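Local structure of beta-N-acetylglucosaminidase-like protein Glycoside hydrolase family 20 (Flavobacterium johnsoniae, 6YHH) at residues Pro615-Ala626 with Gln651-Leu662; Val420-Met429 with Glu479-Arg490. The protein probably removes terminal N-acetylhexosamine residues from chitin-derived oligosaccharides as a family 20 beta-N-acetylhexosaminidase (chitobiase) of bacterial chitin breakdown. All coordinates share one frame; numbering follows the deposited sequence. Where two conformers were deposited one is given.

Interaction 1 (Pro615-Ala626 with Gln651-Leu662)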
loop_
_atom_site.group_PDB
_atom_site.type_symbol
_atom_site.label_atom_id
_atom_site.label_comp_id
_atom_site.label_asym_id
_atom_site.label_seq_id
_atom_site.Cartn_x
_atom_site.Cartn_y
_atom_site.Cartn_z
ATOM N N PRO A 615 9.152 15.807 -21.080
ATOM C CA PRO A 615 9.552 16.972 -20.239
ATOM C C PRO A 615 10.945 16.889 -19.640
ATOM O O PRO A 615 11.484 17.917 -19.268
ATOM C CB PRO A 615 8.497 17.011 -19.150
ATOM C CG PRO A 615 7.334 16.233 -19.691
ATOM C CD PRO A 615 7.885 15.190 -20.638
ATOM N N ILE A 616 11.516 15.694 -19.540
ATOM C CA ILE A 616 12.811 15.618 -18.953
ATOM C C ILE A 616 13.917 15.625 -19.978
ATOM O O ILE A 616 15.061 15.885 -19.623
ATOM C CB ILE A 616 13.050 14.461 -17.997
ATOM C CG1 ILE A 616 12.870 13.170 -18.641
ATOM C CG2 ILE A 616 12.108 14.635 -16.801
ATOM C CD1 ILE A 616 13.228 11.995 -17.715
ATOM N N LEU A 617 13.579 15.375 -21.230
ATOM C CA LEU A 617 14.652 15.320 -22.272
ATOM C C LEU A 617 15.513 16.578 -22.313
ATOM O O LEU A 617 16.730 16.495 -22.527
ATOM C CB LEU A 617 14.041 15.000 -23.669
ATOM C CG LEU A 617 13.482 13.580 -23.844
ATOM C CD1 LEU A 617 13.027 13.448 -25.267
ATOM C CD2 LEU A 617 14.456 12.464 -23.435
ATOM N N PRO A 618 14.934 17.793 -22.185
ATOM C CA PRO A 618 15.813 18.951 -22.300
ATOM C C PRO A 618 16.861 18.986 -21.191
ATOM O O PRO A 618 18.028 19.417 -21.394
ATOM C CB PRO A 618 14.860 20.142 -22.158
ATOM C CG PRO A 618 13.536 19.569 -22.679
ATOM C CD PRO A 618 13.506 18.175 -22.148
ATOM N N LEU A 619 16.506 18.457 -20.019
ATOM C CA LEU A 619 17.345 18.506 -18.878
ATOM C C LEU A 619 18.454 17.445 -19.001
ATOM O O LEU A 619 19.657 17.704 -18.745
ATOM C CB LEU A 619 16.522 18.298 -17.565
ATOM C CG LEU A 619 17.275 18.647 -16.269
ATOM C CD1 LEU A 619 17.659 20.093 -16.189
ATOM C CD2 LEU A 619 16.437 18.281 -14.994
ATOM N N SER A 620 18.095 16.265 -19.470
ATOM C CA SER A 620 19.065 15.185 -19.624
ATOM C C SER A 620 19.985 15.526 -20.792
ATOM O O SER A 620 21.163 15.223 -20.750
ATOM C CB SER A 620 18.426 13.808 -19.778
ATOM O OG SER A 620 17.576 13.672 -20.974
ATOM N N LYS A 621 19.472 16.246 -21.806
ATOM C CA LYS A 621 20.344 16.686 -22.912
ATOM C C LYS A 621 21.323 17.711 -22.422
ATOM O O LYS A 621 22.552 17.620 -22.695
ATOM C CB LYS A 621 19.533 17.239 -24.054
ATOM C CG LYS A 621 20.431 17.949 -25.057
ATOM C CD LYS A 621 19.719 18.346 -26.312
ATOM C CE LYS A 621 20.636 19.175 -27.236
ATOM N NZ LYS A 621 21.912 18.506 -27.521
ATOM N N LYS A 622 20.886 18.686 -21.608
ATOM C CA LYS A 622 21.800 19.649 -21.034
ATOM C C LYS A 622 22.929 19.029 -20.213
ATOM O O LYS A 622 24.141 19.403 -20.323
ATOM C CB LYS A 622 21.045 20.721 -20.252
ATOM C CG LYS A 622 20.222 21.645 -21.113
ATOM C CD LYS A 622 19.122 22.420 -20.373
ATOM C CE LYS A 622 18.352 23.219 -21.457
ATOM N NZ LYS A 622 17.340 24.184 -20.950
ATOM N N LEU A 623 22.590 18.013 -19.407
ATOM C CA LEU A 623 23.617 17.317 -18.638
ATOM C C LEU A 623 24.578 16.492 -19.534
ATOM O O LEU A 623 25.813 16.467 -19.290
ATOM C CB LEU A 623 22.941 16.389 -17.589
ATOM C CG LEU A 623 23.844 15.670 -16.678
ATOM C CD1 LEU A 623 24.721 16.628 -15.885
ATOM C CD2 LEU A 623 23.073 14.691 -15.756
ATOM N N SER A 624 24.052 15.822 -20.563
ATOM C CA SER A 624 24.813 15.015 -21.497
ATOM C C SER A 624 25.732 15.923 -22.240
ATOM O O SER A 624 26.931 15.594 -22.402
ATOM C CB SER A 624 23.889 14.283 -22.482
ATOM O OG SER A 624 24.726 13.560 -23.438
ATOM N N ASP A 625 25.220 17.047 -22.678
ATOM C CA ASP A 625 26.112 18.021 -23.421
ATOM C C ASP A 625 27.255 18.481 -22.565
ATOM O O ASP A 625 28.410 18.497 -23.032
ATOM C CB ASP A 625 25.335 19.221 -23.959
ATOM C CG ASP A 625 24.410 18.889 -25.107
ATOM O OD1 ASP A 625 24.445 17.825 -25.733
ATOM O OD2 ASP A 625 23.577 19.731 -25.409
ATOM N N ALA A 626 26.989 18.899 -21.327
ATOM C CA ALA A 626 28.043 19.304 -20.406
ATOM C C ALA A 626 29.020 18.149 -20.156
ATOM O O ALA A 626 30.257 18.368 -20.111
ATOM C CB ALA A 626 27.471 19.854 -19.125
ATOM N N GLN A 651 23.705 26.059 -18.361
ATOM C CA GLN A 651 22.416 25.487 -18.853
ATOM C C GLN A 651 21.880 24.509 -17.806
ATOM O O GLN A 651 20.658 24.294 -17.664
ATOM C CB GLN A 651 22.566 24.707 -20.130
ATOM C CG GLN A 651 23.069 25.456 -21.370
ATOM C CD GLN A 651 22.171 26.563 -21.711
ATOM O OE1 GLN A 651 20.991 26.346 -21.998
ATOM N NE2 GLN A 651 22.695 27.774 -21.655
ATOM N N CYS A 652 22.771 23.847 -17.111
ATOM C CA CYS A 652 22.355 22.773 -16.198
ATOM C C CYS A 652 21.738 23.315 -14.886
ATOM O O CYS A 652 21.362 22.497 -14.028
ATOM C CB CYS A 652 23.514 21.839 -15.858
ATOM S SG CYS A 652 24.081 20.882 -17.239
ATOM N N ASN A 653 21.725 24.632 -14.680
ATOM C CA ASN A 653 21.055 25.190 -13.477
ATOM C C ASN A 653 19.629 25.563 -13.714
ATOM O O ASN A 653 19.018 26.240 -12.905
ATOM C CB ASN A 653 21.800 26.450 -13.041
ATOM C CG ASN A 653 21.557 26.813 -11.599
ATOM O OD1 ASN A 653 21.253 25.977 -10.723
ATOM N ND2 ASN A 653 21.735 28.102 -11.304
ATOM N N THR A 654 19.105 25.219 -14.877
ATOM C CA THR A 654 17.721 25.546 -15.217
ATOM C C THR A 654 16.748 24.899 -14.259
ATOM O O THR A 654 16.927 23.751 -13.864
ATOM C CB THR A 654 17.355 25.190 -16.665
ATOM O OG1 THR A 654 16.027 25.666 -16.954
ATOM C CG2 THR A 654 17.452 23.721 -16.912
ATOM N N LYS A 655 15.689 25.638 -13.990
ATOM C CA LYS A 655 14.559 25.158 -13.134
ATOM C C LYS A 655 13.328 24.977 -13.994
ATOM O O LYS A 655 12.226 24.837 -13.441
ATOM C CB LYS A 655 14.294 26.188 -12.034
ATOM C CG LYS A 655 15.554 26.675 -11.281
ATOM C CD LYS A 655 16.265 25.642 -10.531
ATOM C CE LYS A 655 17.370 26.271 -9.665
ATOM N NZ LYS A 655 18.103 25.225 -8.957
ATOM N N ASP A 656 13.431 25.119 -15.308
ATOM C CA ASP A 656 12.275 25.155 -16.176
ATOM C C ASP A 656 11.692 23.811 -16.615
ATOM O O ASP A 656 10.639 23.781 -17.304
ATOM C CB ASP A 656 12.626 25.906 -17.464
ATOM C CG ASP A 656 12.919 27.370 -17.243
ATOM O OD1 ASP A 656 12.595 27.924 -16.219
ATOM O OD2 ASP A 656 13.465 27.896 -18.213
ATOM N N HIS A 657 12.325 22.686 -16.295
ATOM C CA HIS A 657 11.919 21.398 -16.838
ATOM C C HIS A 657 11.442 20.480 -15.715
ATOM O O HIS A 657 12.175 20.147 -14.792
ATOM C CB HIS A 657 13.063 20.709 -17.568
ATOM C CG HIS A 657 13.649 21.566 -18.603
ATOM N ND1 HIS A 657 12.909 22.042 -19.650
ATOM C CD2 HIS A 657 14.868 22.131 -18.696
ATOM C CE1 HIS A 657 13.661 22.861 -20.380
ATOM N NE2 HIS A 657 14.863 22.897 -19.847
ATOM N N ALA A 658 10.174 20.074 -15.838
ATOM C CA ALA A 658 9.608 18.962 -15.026
ATOM C C ALA A 658 9.519 19.274 -13.542
ATOM O O ALA A 658 9.307 18.361 -12.750
ATOM C CB ALA A 658 10.277 17.655 -15.305
ATOM N N ASP A 659 9.668 20.551 -13.132
ATOM C CA ASP A 659 9.671 20.915 -11.727
ATOM C C ASP A 659 10.709 20.154 -10.937
ATOM O O ASP A 659 10.537 19.868 -9.785
ATOM C CB ASP A 659 8.232 20.779 -11.131
ATOM C CG ASP A 659 7.316 21.949 -11.520
ATOM O OD1 ASP A 659 7.846 23.040 -11.932
ATOM O OD2 ASP A 659 6.054 21.812 -11.506
ATOM N N VAL A 660 11.861 19.930 -11.569
ATOM C CA VAL A 660 13.006 19.436 -10.847
ATOM C C VAL A 660 14.233 20.283 -11.234
ATOM O O VAL A 660 14.169 21.072 -12.191
ATOM C CB VAL A 660 13.345 17.966 -11.168
ATOM C CG1 VAL A 660 12.201 17.052 -10.801
ATOM C CG2 VAL A 660 13.682 17.762 -12.642
ATOM N N GLU A 661 15.318 20.029 -10.513
ATOM C CA GLU A 661 16.601 20.609 -10.755
ATOM C C GLU A 661 17.674 19.551 -10.728
ATOM O O GLU A 661 17.581 18.522 -10.083
ATOM C CB GLU A 661 16.880 21.674 -9.715
ATOM C CG GLU A 661 17.052 21.194 -8.285
ATOM C CD GLU A 661 17.029 22.269 -7.238
ATOM O OE1 GLU A 661 16.537 23.371 -7.535
ATOM O OE2 GLU A 661 17.455 22.010 -6.076
ATOM N N LEU A 662 18.736 19.822 -11.486
ATOM C CA LEU A 662 19.944 19.006 -11.437
ATOM C C LEU A 662 20.842 19.379 -10.260
ATOM O O LEU A 662 21.319 20.506 -10.172
ATOM C CB LEU A 662 20.776 19.151 -12.749
ATOM C CG LEU A 662 20.235 18.487 -14.005
ATOM C CD1 LEU A 662 20.956 19.041 -15.256
ATOM C CD2 LEU A 662 20.318 16.982 -13.907
HETATM O O HOH W 1 10.512 20.388 -20.006
HETATM O O HOH W 2 19.024 25.796 -19.651
#
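His657 and Lys622 form the polar side of this contact: NZ of Lys622 donates to NE2 of His657 at 3.0 Å, only 6° out of the imidazole plane. The lysine chain, extended beyond CG, crosses the histidine at about a right angle, its CD passing 3.6 Å from Gln651 O. One water takes a bond from Lys622 NZ and gives to both O and OE1 of Gln651; a second joins His657 ND1 to Pro615 O, fixing the ring at both nitrogens. Pro618 lies over one face, its CB 3.6 Å from the ring centroid in a CH-pi contact.

Next to these polar groups, Leu619 supplies much of the apolar contact. It swings CG opposite the backbone N (chi1 -167°), which turns the isobutyl group onto the strand: CD2 meets Val660 CG2 at 3.7 Å, while CD1 lies 3.6 Å from Leu662 CD1 and also touches Thr654 CG2. Further along, Cys652 SG rests 4.0 Å from Ala626 CB, and at the other end Ala658 CB packs 3.8 Å from Ile616 CG2. Thr654 OG1 accepts from Asp656 N, an ST turn shaping the loop. This is helix-on-loop-and-strand packing in the C-terminal helical region, residues 617-626 of helix 617-634 running within 5° of strand 660-662.

Interaction 2 (Val420-Met429 with Glu479-Arg490)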
loop_
_atom_site.group_PDB
_atom_site.type_symbol
_atom_site.label_atom_id
_atom_site.label_comp_id
_atom_site.label_asym_id
_atom_site.label_seq_id
_atom_site.Cartn_x
_atom_site.Cartn_y
_atom_site.Cartn_z
ATOM N N VAL A 420 18.210 16.979 3.652
ATOM C CA VAL A 420 18.126 16.384 4.976
ATOM C C VAL A 420 18.966 17.159 6.009
ATOM O O VAL A 420 18.558 17.308 7.143
ATOM C CB VAL A 420 18.375 14.893 4.992
ATOM C CG1 VAL A 420 19.885 14.588 4.662
ATOM C CG2 VAL A 420 18.000 14.251 6.293
ATOM N N ALA A 421 20.164 17.620 5.633
ATOM C CA ALA A 421 20.991 18.290 6.642
ATOM C C ALA A 421 20.381 19.546 7.203
ATOM O O ALA A 421 20.609 19.831 8.353
ATOM C CB ALA A 421 22.349 18.613 6.039
ATOM N N SER A 422 19.550 20.269 6.429
ATOM C CA SER A 422 18.883 21.444 6.985
ATOM C C SER A 422 17.934 21.044 8.131
ATOM O O SER A 422 17.843 21.774 9.115
ATOM C CB SER A 422 18.091 22.220 5.935
ATOM O OG SER A 422 16.982 21.451 5.549
ATOM N N HIS A 423 17.276 19.899 8.033
ATOM C CA HIS A 423 16.440 19.419 9.101
ATOM C C HIS A 423 17.218 18.784 10.286
ATOM O O HIS A 423 16.875 19.003 11.438
ATOM C CB HIS A 423 15.389 18.422 8.518
ATOM C CG HIS A 423 14.588 19.014 7.444
ATOM N ND1 HIS A 423 13.855 20.161 7.616
ATOM C CD2 HIS A 423 14.307 18.566 6.197
ATOM C CE1 HIS A 423 13.223 20.440 6.488
ATOM N NE2 HIS A 423 13.488 19.494 5.619
ATOM N N TYR A 424 18.295 18.036 9.954
ATOM C CA TYR A 424 19.060 17.328 10.976
ATOM C C TYR A 424 19.744 18.259 11.907
ATOM O O TYR A 424 19.840 17.959 13.094
ATOM C CB TYR A 424 20.092 16.448 10.284
ATOM C CG TYR A 424 20.864 15.522 11.200
ATOM C CD1 TYR A 424 20.203 14.665 12.033
ATOM C CD2 TYR A 424 22.246 15.605 11.259
ATOM C CE1 TYR A 424 20.909 13.794 12.840
ATOM C CE2 TYR A 424 22.993 14.780 12.062
ATOM C CZ TYR A 424 22.339 13.885 12.862
ATOM O OH TYR A 424 23.037 13.057 13.663
ATOM N N LEU A 425 20.158 19.414 11.402
ATOM C CA LEU A 425 20.941 20.383 12.242
ATOM C C LEU A 425 20.053 21.412 12.854
ATOM O O LEU A 425 20.484 22.199 13.685
ATOM C CB LEU A 425 22.000 21.003 11.402
ATOM C CG LEU A 425 23.010 19.929 10.912
ATOM C CD1 LEU A 425 24.040 20.591 10.008
ATOM C CD2 LEU A 425 23.633 19.060 12.032
ATOM N N ASN A 426 18.741 21.350 12.589
ATOM C CA ASN A 426 17.837 22.278 13.200
ATOM C C ASN A 426 17.538 21.864 14.647
ATOM O O ASN A 426 17.025 20.808 14.892
ATOM C CB ASN A 426 16.510 22.215 12.422
ATOM C CG ASN A 426 15.488 23.259 12.838
ATOM O OD1 ASN A 426 15.749 24.458 12.730
ATOM N ND2 ASN A 426 14.252 22.810 13.198
ATOM N N ASP A 427 17.784 22.688 15.634
ATOM C CA ASP A 427 17.694 22.210 17.033
ATOM C C ASP A 427 16.644 22.993 17.794
ATOM O O ASP A 427 16.648 24.255 17.733
ATOM C CB ASP A 427 19.061 22.401 17.667
ATOM C CG ASP A 427 19.223 21.646 18.971
ATOM O OD1 ASP A 427 18.538 21.942 19.936
ATOM O OD2 ASP A 427 19.966 20.707 18.998
ATOM N N PRO A 428 15.753 22.331 18.489
ATOM C CA PRO A 428 14.747 23.073 19.233
ATOM C C PRO A 428 15.350 23.997 20.317
ATOM O O PRO A 428 14.669 24.965 20.754
ATOM C CB PRO A 428 13.913 21.978 19.863
ATOM C CG PRO A 428 14.137 20.767 18.978
ATOM C CD PRO A 428 15.557 20.871 18.578
ATOM N N MET A 429 16.569 23.698 20.761
ATOM C CA MET A 429 17.285 24.562 21.732
ATOM C C MET A 429 18.019 25.668 21.050
ATOM O O MET A 429 18.956 25.458 20.243
ATOM C CB MET A 429 18.278 23.783 22.591
ATOM C CG MET A 429 18.915 24.594 23.726
ATOM S SD MET A 429 17.773 24.845 25.098
ATOM C CE MET A 429 17.549 23.081 25.560
ATOM N N GLU A 479 22.459 16.351 22.082
ATOM C CA GLU A 479 22.600 17.552 21.279
ATOM C C GLU A 479 23.852 17.531 20.445
ATOM O O GLU A 479 23.870 18.104 19.373
ATOM C CB GLU A 479 22.614 18.777 22.187
ATOM C CG GLU A 479 22.709 20.114 21.463
ATOM C CD GLU A 479 22.574 21.335 22.352
ATOM O OE1 GLU A 479 22.689 21.212 23.597
ATOM O OE2 GLU A 479 22.304 22.429 21.758
ATOM N N ASN A 480 24.900 16.857 20.893
ATOM C CA ASN A 480 26.127 16.804 20.109
ATOM C C ASN A 480 26.229 15.731 19.057
ATOM O O ASN A 480 27.263 15.621 18.451
ATOM C CB ASN A 480 27.381 16.782 21.005
ATOM C CG ASN A 480 27.475 15.527 21.829
ATOM O OD1 ASN A 480 26.580 14.671 21.804
ATOM N ND2 ASN A 480 28.515 15.440 22.642
ATOM N N ILE A 481 25.157 14.968 18.765
ATOM C CA ILE A 481 25.239 14.023 17.690
ATOM C C ILE A 481 24.834 14.814 16.407
ATOM O O ILE A 481 23.628 15.118 16.232
ATOM C CB ILE A 481 24.267 12.850 17.996
ATOM C CG1 ILE A 481 24.577 12.064 19.286
ATOM C CG2 ILE A 481 24.128 11.919 16.796
ATOM C CD1 ILE A 481 25.985 11.562 19.385
ATOM N N THR A 482 25.816 15.259 15.635
ATOM C CA THR A 482 25.589 16.237 14.583
ATOM C C THR A 482 26.343 15.905 13.293
ATOM O O THR A 482 26.283 16.656 12.326
ATOM C CB THR A 482 25.945 17.629 15.034
ATOM O OG1 THR A 482 27.323 17.628 15.387
ATOM C CG2 THR A 482 25.071 18.096 16.198
ATOM N N ASP A 483 27.048 14.784 13.256
ATOM C CA ASP A 483 27.912 14.432 12.101
ATOM C C ASP A 483 26.974 14.010 10.944
ATOM O O ASP A 483 26.415 12.940 10.980
ATOM C CB ASP A 483 28.886 13.374 12.477
ATOM C CG ASP A 483 29.829 12.981 11.375
ATOM O OD1 ASP A 483 29.558 12.786 10.190
ATOM O OD2 ASP A 483 30.934 12.677 11.746
ATOM N N VAL A 484 26.872 14.871 9.956
ATOM C CA VAL A 484 25.914 14.606 8.867
ATOM C C VAL A 484 26.348 13.386 8.096
ATOM O O VAL A 484 25.500 12.557 7.712
ATOM C CB VAL A 484 25.770 15.804 7.919
ATOM C CG1 VAL A 484 24.888 15.419 6.727
ATOM C CG2 VAL A 484 25.219 16.999 8.636
ATOM N N ALA A 485 27.640 13.264 7.744
ATOM C CA ALA A 485 28.018 12.086 6.965
ATOM C C ALA A 485 27.770 10.768 7.635
ATOM O O ALA A 485 27.338 9.808 6.988
ATOM C CB ALA A 485 29.455 12.149 6.500
ATOM N N ASN A 486 28.031 10.680 8.949
ATOM C CA ASN A 486 27.774 9.474 9.704
ATOM C C ASN A 486 26.245 9.212 9.740
ATOM O O ASN A 486 25.846 8.095 9.642
ATOM C CB ASN A 486 28.255 9.632 11.124
ATOM C CG ASN A 486 27.942 8.444 11.972
ATOM O OD1 ASN A 486 27.010 8.423 12.782
ATOM N ND2 ASN A 486 28.770 7.438 11.819
ATOM N N MET A 487 25.475 10.252 9.947
ATOM C CA MET A 487 24.016 10.118 9.960
ATOM C C MET A 487 23.582 9.543 8.578
ATOM O O MET A 487 22.765 8.605 8.535
ATOM C CB MET A 487 23.311 11.413 10.264
ATOM C CG MET A 487 21.761 11.305 10.193
ATOM S SD MET A 487 21.111 11.477 8.518
ATOM C CE MET A 487 21.572 13.103 8.018
ATOM N N ARG A 488 24.118 10.060 7.473
ATOM C CA ARG A 488 23.672 9.528 6.177
ATOM C C ARG A 488 23.987 8.038 6.033
ATOM O O ARG A 488 23.223 7.312 5.395
ATOM C CB ARG A 488 24.424 10.220 5.034
ATOM C CG ARG A 488 24.070 11.651 4.784
ATOM C CD ARG A 488 24.670 12.098 3.460
ATOM N NE ARG A 488 24.776 13.514 3.391
ATOM C CZ ARG A 488 23.788 14.351 3.024
ATOM N NH1 ARG A 488 22.621 13.814 2.712
ATOM N NH2 ARG A 488 23.983 15.684 2.978
ATOM N N LYS A 489 25.165 7.629 6.517
ATOM C CA LYS A 489 25.627 6.231 6.429
ATOM C C LYS A 489 24.652 5.316 7.159
ATOM O O LYS A 489 24.272 4.287 6.636
ATOM C CB LYS A 489 27.063 6.049 6.961
ATOM N N ARG A 490 24.181 5.738 8.329
ATOM C CA ARG A 490 23.246 4.951 9.139
ATOM C C ARG A 490 21.848 4.995 8.563
ATOM O O ARG A 490 21.079 4.069 8.706
ATOM C CB ARG A 490 23.218 5.453 10.611
ATOM C CG ARG A 490 24.532 5.169 11.328
ATOM C CD ARG A 490 24.517 5.619 12.804
ATOM N NE ARG A 490 24.658 7.073 12.945
ATOM C CZ ARG A 490 23.742 7.917 13.383
ATOM N NH1 ARG A 490 22.521 7.545 13.792
ATOM N NH2 ARG A 490 24.030 9.186 13.407
HETATM O O HOH W 3 21.605 17.272 3.150
HETATM O O HOH W 4 25.640 11.774 13.347
HETATM O O HOH W 5 22.229 19.849 17.810
#
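Val420 meets the second segment through CG1, which lies 4.0 Å from Met487 CE, the two side chains reaching tip to tip; the same methyl touches Arg488, whose NH1 forms a salt bridge with Asp563. A water bridges Ala421 N and Arg488 NH2, while Ala421 CB rests against both methyls of Val484.

Tyr424 lays its ring against the second segment. Chi1 of -173° carries the ring away from its own backbone N and across to Met487, which slides past it in the opposite direction: CG stands 3.9 Å from the ring centroid in a CH-pi contact, and SD lies farther above the face at 4.8 Å, a Met-aromatic contact. Val484 CG2 comes at the ring edge. The OH is hydrogen-bonded to Glu473 and takes a bond from a water that also gives to Asp483 O. A phenylalanine here would probably keep the methionine packing but leave Glu473 and this water without their hydroxyl partner.

Leu425 CD2 reaches Thr482 O at 3.6 Å, and its CD1 meets Val484. Asp427 OD2 lies 4.0 Å from Glu479 OE2, a like-charge approach probably eased by the salt bridge from Asp427 to Arg143; a water links OD2 to Glu479 O. Asp427 OD1 accepts from Met429 N, an Asx turn. Asp483 N-caps helix 484-497, whose residues 484-490 cross helix 420-424 at 110°, a helix-helix contact at a connection between strands of the family 20 TIM barrel.

Interaction 2 comes first along the chain, and both its segments precede those of interaction 1; their centres lie 30 Å apart, with the nearest atoms about 11 Å from each other and no touch. Interaction 2 is nearer the middle of the molecule, joining the loop and short helix between barrel strands 406-408 and 443-450 to the start of helix 484-497, which comes later in the chain than strand 443-450. Interaction 1 lies farther out, among the C-terminal helices, where strand 660-662 pairs antiparallel with strand 532-534. The two share no sheet: one joins a barrel connection to helix 484-497, the other packs helix 617-634 on the loop and strand near the C-terminal end. Both lie away from the predicted proton donor Glu317.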